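Local coordinates for nicotinate-nucleotide pyrophosphorylase (Francisella tularensis subsp. tularensis, PDB 3TQV), which probably converts quinolinate and 5-phospho-alpha-D-ribose 1-diphosphate into nicotinate ribonucleotide, carbon dioxide and diphosphate, a step of NAD biosynthesis, at residues Arg24-Glu29 with Glu107-Asn112; Trp79-Ala84 with Ala89-Phe94; Asp170-Lys175 with Lys193-Asn198; Glu230-Ala235 with Val257-Thr262. One frame throughout, in Å; residues are numbered along the deposited sequence.

Interaction 1 (Arg24-Glu29 with Glu107-Asn112)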
# COMPACT_ATOMS: atom_id res chain seq x y z
N ARG B 24 -9.23 10.25 9.93
CA ARG B 24 -10.20 9.77 10.91
C ARG B 24 -10.15 8.24 11.14
O ARG B 24 -9.87 7.77 12.25
CB ARG B 24 -11.60 10.19 10.46
CG ARG B 24 -12.74 9.69 11.32
CD ARG B 24 -13.17 10.76 12.28
NE ARG B 24 -13.45 12.03 11.61
CZ ARG B 24 -13.31 13.22 12.18
NH1 ARG B 24 -12.90 13.31 13.45
NH2 ARG B 24 -13.58 14.33 11.49
N GLU B 25 -10.44 7.47 10.09
CA GLU B 25 -10.38 6.01 10.15
C GLU B 25 -8.99 5.46 10.57
O GLU B 25 -8.91 4.43 11.24
CB GLU B 25 -10.82 5.43 8.80
CG GLU B 25 -12.31 5.52 8.53
CD GLU B 25 -12.66 5.36 7.05
OE1 GLU B 25 -11.77 4.94 6.27
OE2 GLU B 25 -13.81 5.66 6.66
N SER B 26 -7.92 6.14 10.16
CA SER B 26 -6.55 5.79 10.55
C SER B 26 -6.28 5.98 12.03
O SER B 26 -5.53 5.23 12.63
CB SER B 26 -5.56 6.69 9.81
OG SER B 26 -4.95 5.98 8.75
N LEU B 27 -6.86 7.02 12.60
CA LEU B 27 -6.62 7.36 13.99
C LEU B 27 -7.36 6.38 14.86
O LEU B 27 -6.85 5.89 15.87
CB LEU B 27 -7.11 8.79 14.27
CG LEU B 27 -6.34 9.95 13.65
CD1 LEU B 27 -6.99 11.27 14.03
CD2 LEU B 27 -4.89 9.93 14.11
N ALA B 28 -8.59 6.09 14.46
CA ALA B 28 -9.46 5.16 15.15
C ALA B 28 -8.82 3.77 15.26
O ALA B 28 -8.58 3.27 16.37
CB ALA B 28 -10.81 5.08 14.43
N GLU B 29 -8.53 3.16 14.12
CA GLU B 29 -8.00 1.81 14.09
C GLU B 29 -6.78 1.70 15.00
O GLU B 29 -6.45 0.61 15.48
CB GLU B 29 -7.61 1.42 12.67
CG GLU B 29 -6.29 2.04 12.17
CD GLU B 29 -5.98 1.71 10.71
OE1 GLU B 29 -5.13 2.41 10.14
OE2 GLU B 29 -6.56 0.77 10.14
N GLU B 107 2.17 10.67 16.18
CA GLU B 107 3.38 10.24 15.51
C GLU B 107 3.22 9.20 14.39
O GLU B 107 3.41 9.51 13.21
CB GLU B 107 4.36 9.70 16.54
CG GLU B 107 5.73 9.45 15.96
CD GLU B 107 6.68 8.83 16.96
OE1 GLU B 107 6.53 9.12 18.17
OE2 GLU B 107 7.57 8.06 16.54
N ARG B 108 2.92 7.97 14.79
CA ARG B 108 2.88 6.82 13.90
C ARG B 108 1.97 7.08 12.68
O ARG B 108 2.37 6.85 11.54
CB ARG B 108 2.43 5.60 14.70
CG ARG B 108 2.90 4.24 14.20
CD ARG B 108 3.66 4.31 12.89
NE ARG B 108 5.06 4.59 13.14
CZ ARG B 108 5.97 4.79 12.20
NH1 ARG B 108 5.62 4.75 10.92
NH2 ARG B 108 7.22 5.02 12.53
N THR B 109 0.76 7.57 12.95
CA THR B 109 -0.19 7.91 11.90
C THR B 109 0.41 8.93 10.94
O THR B 109 0.39 8.74 9.74
CB THR B 109 -1.55 8.44 12.47
OG1 THR B 109 -2.08 7.52 13.43
CG2 THR B 109 -2.57 8.62 11.36
N ILE B 110 0.94 10.02 11.46
CA ILE B 110 1.57 11.02 10.59
C ILE B 110 2.58 10.40 9.64
O ILE B 110 2.48 10.53 8.42
CB ILE B 110 2.30 12.12 11.37
CG1 ILE B 110 1.31 12.99 12.14
CG2 ILE B 110 3.10 12.97 10.41
CD1 ILE B 110 1.98 14.14 12.91
N LEU B 111 3.57 9.71 10.19
CA LEU B 111 4.62 9.23 9.32
C LEU B 111 4.23 8.01 8.49
O LEU B 111 4.86 7.72 7.47
CB LEU B 111 5.99 9.15 10.02
CG LEU B 111 6.43 8.23 11.14
CD1 LEU B 111 7.41 7.23 10.58
CD2 LEU B 111 7.11 9.08 12.19
N ASN B 112 3.16 7.33 8.88
CA ASN B 112 2.60 6.29 8.01
C ASN B 112 2.00 6.85 6.73
O ASN B 112 1.96 6.17 5.70
CB ASN B 112 1.55 5.45 8.74
CG ASN B 112 2.18 4.35 9.56
OD1 ASN B 112 1.51 3.72 10.38
ND2 ASN B 112 3.46 4.12 9.35
O HOH W 1 -2.99 5.16 12.29
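Thr109 meets Leu27 and Ser26 where two helices pack, helix 16-31 against the long helix 100-130. This is helix-to-helix packing in the N-terminal part of the quinolinate phosphoribosyltransferase fold. The CA atoms of Leu27 and Thr109 lie 6.8 Å apart, and the contact is buried but small. Thr109 CG2 touches both residues of helix 16-31. It sits 3.8 Å from Leu27 CD2 and 3.9 Å from Ser26 CB. Leu27 reaches across with a single branch, CD2, and the two side chains meet at about a right angle. The first torsion of Thr109 places both its branches in the contact. CG2, anti to the backbone N, touches Leu27 and Ser26. OG1, beside that N (chi1 -52°), also lies against Leu27 CD2 and holds a water.

Further out, helix 61-71 packs on both helices, with Gln70 on Leu27 and Ala64 and Ile68 on Ile110. The second subunit closes in as well: Pro146 of that subunit packs on Ser26, and the backbone N atoms of its Gly147 and Arg149 hydrogen-bond the carboxylate of Glu29.

No direct hydrogen bond joins the two segments. The water does so instead. It donates to Ser26 O at 2.6 Å and is hydrogen-bonded to Thr109 OG1 at 2.8 Å.

Interaction 2 (Trp79-Ala84 with Ala89-Phe94)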
# COMPACT_ATOMS: atom_id res chain seq x y z
N TRP B 79 6.55 23.58 8.17
CA TRP B 79 7.09 22.78 7.09
C TRP B 79 8.35 23.39 6.48
O TRP B 79 8.36 24.55 6.04
CB TRP B 79 6.00 22.58 6.04
CG TRP B 79 4.88 21.69 6.50
CD1 TRP B 79 3.69 22.09 7.05
CD2 TRP B 79 4.85 20.26 6.46
NE1 TRP B 79 2.92 20.99 7.35
CE2 TRP B 79 3.61 19.86 6.99
CE3 TRP B 79 5.74 19.28 6.01
CZ2 TRP B 79 3.24 18.51 7.10
CZ3 TRP B 79 5.38 17.95 6.11
CH2 TRP B 79 4.14 17.58 6.65
N LEU B 80 9.41 22.60 6.45
CA LEU B 80 10.66 23.04 5.84
C LEU B 80 10.73 22.64 4.37
O LEU B 80 11.50 23.20 3.61
CB LEU B 80 11.87 22.48 6.61
CG LEU B 80 12.19 23.17 7.94
CD1 LEU B 80 11.32 22.66 9.09
CD2 LEU B 80 13.65 22.95 8.26
N TYR B 81 9.93 21.65 4.00
CA TYR B 81 9.76 21.27 2.62
C TYR B 81 8.27 21.13 2.36
O TYR B 81 7.51 20.84 3.27
CB TYR B 81 10.46 19.94 2.35
CG TYR B 81 11.95 20.05 2.35
CD1 TYR B 81 12.65 20.25 1.16
CD2 TYR B 81 12.67 19.97 3.53
CE1 TYR B 81 14.03 20.36 1.15
CE2 TYR B 81 14.05 20.08 3.54
CZ TYR B 81 14.73 20.28 2.34
OH TYR B 81 16.11 20.40 2.33
N SER B 82 7.86 21.34 1.11
CA SER B 82 6.48 21.16 0.72
C SER B 82 6.31 19.96 -0.21
O SER B 82 7.30 19.45 -0.77
CB SER B 82 5.94 22.43 0.05
OG SER B 82 6.84 22.92 -0.95
N ASP B 83 5.07 19.51 -0.36
CA ASP B 83 4.76 18.40 -1.24
C ASP B 83 5.24 18.64 -2.66
O ASP B 83 4.92 19.65 -3.27
CB ASP B 83 3.25 18.17 -1.28
CG ASP B 83 2.77 17.26 -0.17
OD1 ASP B 83 3.50 17.09 0.83
OD2 ASP B 83 1.66 16.71 -0.32
N ALA B 84 6.02 17.69 -3.17
CA ALA B 84 6.44 17.64 -4.57
C ALA B 84 7.84 18.18 -4.75
O ALA B 84 8.30 18.45 -5.88
CB ALA B 84 5.43 18.34 -5.49
N ALA B 89 18.50 13.44 1.67
CA ALA B 89 18.71 12.53 2.80
C ALA B 89 19.17 13.27 4.06
O ALA B 89 20.07 14.11 4.00
CB ALA B 89 19.71 11.44 2.43
N ASN B 90 18.51 12.96 5.17
CA ASN B 90 18.89 13.46 6.50
C ASN B 90 18.44 14.88 6.79
O ASN B 90 18.91 15.50 7.74
CB ASN B 90 20.39 13.27 6.75
CG ASN B 90 20.76 11.79 6.87
OD1 ASN B 90 20.08 11.01 7.57
ND2 ASN B 90 21.84 11.39 6.18
N ALA B 91 17.51 15.38 5.99
CA ALA B 91 16.99 16.73 6.17
C ALA B 91 15.71 16.70 6.99
O ALA B 91 14.98 15.70 7.00
CB ALA B 91 16.75 17.38 4.83
N ARG B 92 15.44 17.81 7.68
CA ARG B 92 14.24 17.94 8.49
C ARG B 92 13.11 18.41 7.59
O ARG B 92 13.22 19.45 6.94
CB ARG B 92 14.45 18.96 9.61
CG ARG B 92 15.48 18.61 10.67
CD ARG B 92 15.38 19.61 11.81
NE ARG B 92 16.39 19.43 12.85
CZ ARG B 92 16.41 20.10 13.99
NH1 ARG B 92 15.46 21.00 14.24
NH2 ARG B 92 17.36 19.89 14.89
N ILE B 93 12.00 17.67 7.56
CA ILE B 93 10.88 18.08 6.72
C ILE B 93 9.89 18.99 7.43
O ILE B 93 9.33 19.92 6.83
CB ILE B 93 10.17 16.88 6.05
CG1 ILE B 93 9.81 15.82 7.09
CG2 ILE B 93 11.07 16.26 5.00
CD1 ILE B 93 9.50 14.47 6.48
N PHE B 94 9.68 18.77 8.72
CA PHE B 94 8.81 19.67 9.46
C PHE B 94 9.21 19.70 10.91
O PHE B 94 9.97 18.87 11.37
CB PHE B 94 7.33 19.29 9.30
CG PHE B 94 6.95 17.96 9.93
CD1 PHE B 94 6.60 17.89 11.27
CD2 PHE B 94 6.95 16.80 9.17
CE1 PHE B 94 6.26 16.67 11.86
CE2 PHE B 94 6.61 15.59 9.73
CZ PHE B 94 6.27 15.52 11.09
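Leu80 and Tyr81 share one acceptor across the contact, the carbonyl of Ile93. Leu80 N donates to Ile93 O at 2.7 Å, from above the carbonyl plane. Tyr81 N adds a weak bond to Ile93 O at 3.4 Å. Just before them, Trp79 and Phe94 form an antiparallel, non-hydrogen-bonded pair with CA atoms 4.3 Å apart.

Their side chains rise from the same face of the sheet and run side by side. Phe94 CB lies over one face of the Trp79 six-membered ring, a CH-pi contact of 4.0 Å to the centroid. The two rings are oblique, with planes at 52°, and Trp79 CZ3 approaches Phe94 CD2 to 3.6 Å.

The remaining contacts involve the Arg92 carbonyl and apolar carbon. Leu80 CB lies 3.3 Å from Arg92 O, and Leu80 CD1 lies along the Phe94 backbone. The edge of the Tyr81 ring turns to Arg92 O, with CD2 at 3.5 Å, and its outer end reaches Ala91 CB.

Strand 92-97 runs between strands 76-79 and 45-52 in the antiparallel sheet of the N-terminal domain. The backbone of Cys50 hydrogen-bonds that of Ile93 and Phe94. Helix 61-71 packs on Trp79, and its Asn65 accepts a hydrogen bond from Trp79 NE1.

Interaction 3 (Asp170-Lys175 with Lys193-Asn198)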
# COMPACT_ATOMS: atom_id res chain seq x y z
N ASP B 170 -14.72 8.79 -15.85
CA ASP B 170 -14.22 9.97 -16.56
C ASP B 170 -13.69 9.70 -17.97
O ASP B 170 -13.46 10.63 -18.75
CB ASP B 170 -13.17 10.72 -15.71
CG ASP B 170 -12.06 9.81 -15.16
OD1 ASP B 170 -12.22 8.57 -15.14
OD2 ASP B 170 -11.03 10.35 -14.72
N ALA B 171 -13.50 8.43 -18.31
CA ALA B 171 -12.89 8.11 -19.59
C ALA B 171 -13.22 6.70 -20.06
O ALA B 171 -13.58 5.84 -19.26
CB ALA B 171 -11.42 8.30 -19.51
N TYR B 172 -13.10 6.49 -21.37
CA TYR B 172 -13.46 5.21 -21.98
C TYR B 172 -12.22 4.38 -22.15
O TYR B 172 -11.22 4.92 -22.59
CB TYR B 172 -14.04 5.42 -23.38
CG TYR B 172 -15.52 5.64 -23.44
CD1 TYR B 172 -16.40 4.78 -22.79
CD2 TYR B 172 -16.04 6.71 -24.17
CE1 TYR B 172 -17.78 4.98 -22.87
CE2 TYR B 172 -17.41 6.92 -24.24
CZ TYR B 172 -18.28 6.06 -23.59
OH TYR B 172 -19.64 6.28 -23.67
N LEU B 173 -12.27 3.09 -21.82
CA LEU B 173 -11.13 2.20 -22.08
C LEU B 173 -11.60 0.90 -22.66
O LEU B 173 -12.04 0.01 -21.94
CB LEU B 173 -10.29 1.94 -20.83
CG LEU B 173 -9.03 1.08 -21.07
CD1 LEU B 173 -8.31 1.45 -22.37
CD2 LEU B 173 -8.06 1.13 -19.88
N ILE B 174 -11.52 0.79 -23.98
CA ILE B 174 -12.08 -0.36 -24.70
C ILE B 174 -11.05 -1.45 -24.86
O ILE B 174 -10.02 -1.24 -25.52
CB ILE B 174 -12.57 0.04 -26.08
CG1 ILE B 174 -13.61 1.16 -25.96
CG2 ILE B 174 -13.14 -1.19 -26.81
CD1 ILE B 174 -13.86 1.92 -27.25
N LYS B 175 -11.35 -2.63 -24.28
CA LYS B 175 -10.43 -3.77 -24.21
C LYS B 175 -10.88 -4.97 -25.06
O LYS B 175 -11.96 -4.93 -25.67
CB LYS B 175 -10.26 -4.23 -22.75
CG LYS B 175 -9.50 -3.23 -21.88
CD LYS B 175 -9.42 -3.69 -20.44
CE LYS B 175 -8.48 -2.80 -19.63
NZ LYS B 175 -9.01 -2.45 -18.27
N LYS B 193 -18.98 6.97 -28.62
CA LYS B 193 -19.15 8.40 -28.92
C LYS B 193 -20.63 8.76 -28.83
O LYS B 193 -21.00 9.85 -28.36
CB LYS B 193 -18.64 8.74 -30.32
CG LYS B 193 -17.14 8.97 -30.47
CD LYS B 193 -16.90 10.04 -31.55
CE LYS B 193 -15.41 10.29 -31.84
NZ LYS B 193 -15.19 11.10 -33.09
N LYS B 194 -21.48 7.83 -29.29
CA LYS B 194 -22.92 8.03 -29.28
C LYS B 194 -23.48 8.30 -27.87
O LYS B 194 -24.35 9.17 -27.68
CB LYS B 194 -23.61 6.81 -29.91
CG LYS B 194 -25.13 6.78 -29.75
CD LYS B 194 -25.84 7.56 -30.84
CE LYS B 194 -26.86 6.67 -31.54
NZ LYS B 194 -26.24 5.37 -31.91
N LEU B 195 -22.97 7.57 -26.89
CA LEU B 195 -23.39 7.74 -25.50
C LEU B 195 -22.99 9.11 -24.96
O LEU B 195 -23.86 9.94 -24.64
CB LEU B 195 -22.82 6.61 -24.64
CG LEU B 195 -23.39 5.24 -25.05
CD1 LEU B 195 -22.66 4.07 -24.39
CD2 LEU B 195 -24.89 5.18 -24.75
N ASP B 196 -21.69 9.36 -24.85
CA ASP B 196 -21.20 10.68 -24.46
C ASP B 196 -20.09 11.08 -25.41
O ASP B 196 -19.10 10.37 -25.54
CB ASP B 196 -20.72 10.67 -22.99
CG ASP B 196 -20.44 12.08 -22.45
OD1 ASP B 196 -21.08 12.48 -21.44
OD2 ASP B 196 -19.59 12.79 -23.02
N SER B 197 -20.26 12.20 -26.09
CA SER B 197 -19.28 12.64 -27.08
C SER B 197 -18.12 13.40 -26.43
O SER B 197 -17.11 13.67 -27.08
CB SER B 197 -19.93 13.53 -28.14
OG SER B 197 -20.15 14.84 -27.64
N ASN B 198 -18.27 13.72 -25.15
CA ASN B 198 -17.28 14.53 -24.44
C ASN B 198 -16.16 13.72 -23.80
O ASN B 198 -15.21 14.29 -23.26
CB ASN B 198 -17.96 15.38 -23.37
CG ASN B 198 -18.78 16.51 -23.95
OD1 ASN B 198 -19.32 16.38 -25.05
ND2 ASN B 198 -18.87 17.62 -23.22
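Tyr172 meets Leu195 and Asp196 where strand 171-174 faces the end of helix 185-195. Strand and helix belong to the TIM-barrel-like C-terminal domain, whose parallel strands are joined through helices. Along the first segment, Asp170 comes before the contact. Its carboxylate accepts from the backbone N atoms of Ile166 and Gly167. Ala171 O in turn accepts a hydrogen bond from Arg165, a predicted substrate-binding residue.

Tyr172 carries the contact. Its CG lies anti to the carbonyl carbon (chi1 -88°), and the ring extends from the strand toward the helix end. Tyr172 OH is 3.3 Å from Leu195 CB and 3.8 Å from Leu195 CD1. The two side chains cross at about a right angle. Asp196 O stands at the edge of the ring, 4.1 Å from Tyr172 CE2. Asp196 is the first residue to leave the helical path, and its OD2 accepts from Asn198 N at 2.7 Å, which makes an Asx turn.

Leu173 N hydrogen-bonds Thr37 OG1 of the second subunit, and Leu40 of that subunit packs on Ile174 and Leu195. Lys175, a predicted substrate-binding residue, follows at the N-cap position of the next helix.

No hydrogen bond crosses between the segments. The tyrosine hydroxyl lies against aliphatic carbon of Leu195, so the touch between these two segments is van der Waals in kind, while the polar bonding of Asp196 serves its own turn.

Interaction 4 (Glu230-Ala235 with Val257-Thr262)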
# COMPACT_ATOMS: atom_id res chain seq x y z
N GLU B 230 10.37 -3.57 -31.89
CA GLU B 230 10.08 -3.37 -33.30
C GLU B 230 8.62 -2.95 -33.59
O GLU B 230 8.38 -2.02 -34.36
CB GLU B 230 10.42 -4.64 -34.08
CG GLU B 230 10.01 -4.58 -35.54
CD GLU B 230 9.28 -5.82 -36.00
OE1 GLU B 230 8.47 -6.35 -35.21
OE2 GLU B 230 9.51 -6.27 -37.15
N ASP B 231 7.66 -3.62 -32.98
CA ASP B 231 6.26 -3.28 -33.24
C ASP B 231 5.93 -1.90 -32.69
O ASP B 231 5.15 -1.16 -33.29
CB ASP B 231 5.31 -4.32 -32.67
CG ASP B 231 5.19 -5.52 -33.56
OD1 ASP B 231 5.57 -5.40 -34.74
OD2 ASP B 231 4.72 -6.57 -33.09
N ILE B 232 6.51 -1.56 -31.55
CA ILE B 232 6.34 -0.22 -31.02
C ILE B 232 6.85 0.76 -32.09
O ILE B 232 6.21 1.78 -32.37
CB ILE B 232 7.07 -0.00 -29.69
CG1 ILE B 232 6.53 -0.95 -28.62
CG2 ILE B 232 6.89 1.42 -29.22
CD1 ILE B 232 7.33 -0.96 -27.34
N ASP B 233 8.00 0.44 -32.69
CA ASP B 233 8.54 1.30 -33.73
C ASP B 233 7.55 1.46 -34.86
O ASP B 233 7.22 2.59 -35.24
CB ASP B 233 9.87 0.76 -34.25
CG ASP B 233 10.99 0.95 -33.25
OD1 ASP B 233 11.00 2.03 -32.59
OD2 ASP B 233 11.84 0.03 -33.14
N ILE B 234 7.05 0.35 -35.39
CA ILE B 234 6.03 0.40 -36.43
C ILE B 234 4.88 1.31 -36.04
O ILE B 234 4.45 2.16 -36.82
CB ILE B 234 5.38 -0.97 -36.64
CG1 ILE B 234 6.44 -2.06 -36.84
CG2 ILE B 234 4.39 -0.90 -37.79
CD1 ILE B 234 7.20 -1.99 -38.15
N ALA B 235 4.38 1.11 -34.82
CA ALA B 235 3.20 1.80 -34.30
C ALA B 235 3.39 3.30 -34.33
O ALA B 235 2.55 4.04 -34.85
CB ALA B 235 2.88 1.33 -32.87
N VAL B 257 13.46 2.52 -20.26
CA VAL B 257 14.39 3.25 -21.13
C VAL B 257 14.42 2.75 -22.58
O VAL B 257 14.43 3.54 -23.53
CB VAL B 257 15.83 3.20 -20.58
CG1 VAL B 257 16.82 3.78 -21.60
CG2 VAL B 257 15.91 3.92 -19.25
N ALA B 258 14.45 1.43 -22.73
CA ALA B 258 14.39 0.81 -24.05
C ALA B 258 13.12 1.24 -24.79
O ALA B 258 13.17 1.58 -25.98
CB ALA B 258 14.44 -0.69 -23.92
N ILE B 259 12.00 1.21 -24.08
CA ILE B 259 10.72 1.62 -24.65
C ILE B 259 10.68 3.12 -24.93
O ILE B 259 10.15 3.56 -25.95
CB ILE B 259 9.57 1.26 -23.71
CG1 ILE B 259 9.43 -0.26 -23.66
CG2 ILE B 259 8.28 1.92 -24.18
CD1 ILE B 259 9.00 -0.79 -22.31
N ALA B 260 11.23 3.90 -24.02
CA ALA B 260 11.22 5.35 -24.19
C ALA B 260 12.07 5.78 -25.39
O ALA B 260 11.83 6.84 -25.98
CB ALA B 260 11.69 6.03 -22.91
N LYS B 261 13.05 4.97 -25.75
CA LYS B 261 13.93 5.26 -26.88
C LYS B 261 13.16 5.22 -28.22
O LYS B 261 13.68 5.63 -29.26
CB LYS B 261 15.13 4.31 -26.92
CG LYS B 261 16.14 4.56 -25.83
CD LYS B 261 17.31 3.55 -25.85
CE LYS B 261 18.39 3.94 -24.83
NZ LYS B 261 19.49 2.96 -24.76
N THR B 262 11.94 4.71 -28.17
CA THR B 262 11.13 4.52 -29.37
C THR B 262 10.40 5.80 -29.68
O THR B 262 10.04 6.06 -30.83
CB THR B 262 10.07 3.41 -29.17
OG1 THR B 262 9.03 3.90 -28.31
CG2 THR B 262 10.69 2.18 -28.55
O HOH W 2 10.77 4.97 -32.98
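Ile232 and Thr262 make the close part of this contact. Ile232 CG2 approaches Thr262 OG1 to 3.4 Å and Thr262 CB to 3.8 Å, and the two side chains cross at about a right angle. CG2 lies anti to the backbone N (chi1 -61° for CG1) and takes the threonine. The CA atoms of Asp233 and Thr262 are 6.0 Å apart, the nearest CA pair across the two segments.

Thr262 is fixed from its own side. OG1 sits between the backbone N and the carbonyl carbon (chi1 73°). From there it donates to Ile259 O at 2.6 Å, nearly in line with that carbonyl. Ile259 O also accepts from Thr262 N, so the side chain and backbone of one residue grip the same oxygen. Val264 N is a further hydrogen-bond partner of OG1.

The contact joins helix 229-239 to helix 256-260 and the turn that follows it, in the TIM-barrel-like C-terminal domain. Helix 229-239 follows strand 221-225 and helix 256-260 follows strand 244-248, neighbours in the parallel sheet.

Ile232 CD1 and Ile259 CG1, 4.3 Å apart, form a longer, apolar fringe. Around it Ile259 packs on Val247 and Ile267, and Phe227 and Val264 pack on Ile232.

The Asp233 side is more exposed and water-bridged. Asp233 OD1 lies 3.8 Å from Thr262 CB, and no direct hydrogen bond links the segments. A water links the two there. It donates to Asp233 OD1 at 3.0 Å and to Thr262 O at 2.5 Å.

In the fold
From the N terminus, helix 16-31 opens the first loop, which interaction 1 closes at helix 100-130. Interaction 2 opens and closes within that loop, joining the ends of strands 76-79 and 92-97. The two touch where Ile110 CG2 meets Phe94 CZ at 4.1 Å, so helix 100-130 packs near the sheet. Interactions 3 and 4 follow in series, and no loops cross. Both lie in the C-terminal domain, with centres about 27 Å apart: interaction 3 joins strand 171-174 to helix 185-195, and interaction 4 joins helix 229-239 to helix 256-260 and its following turn. Interactions 1 and 3 lie on opposite sides of the chain's centre, yet both touch the second subunit.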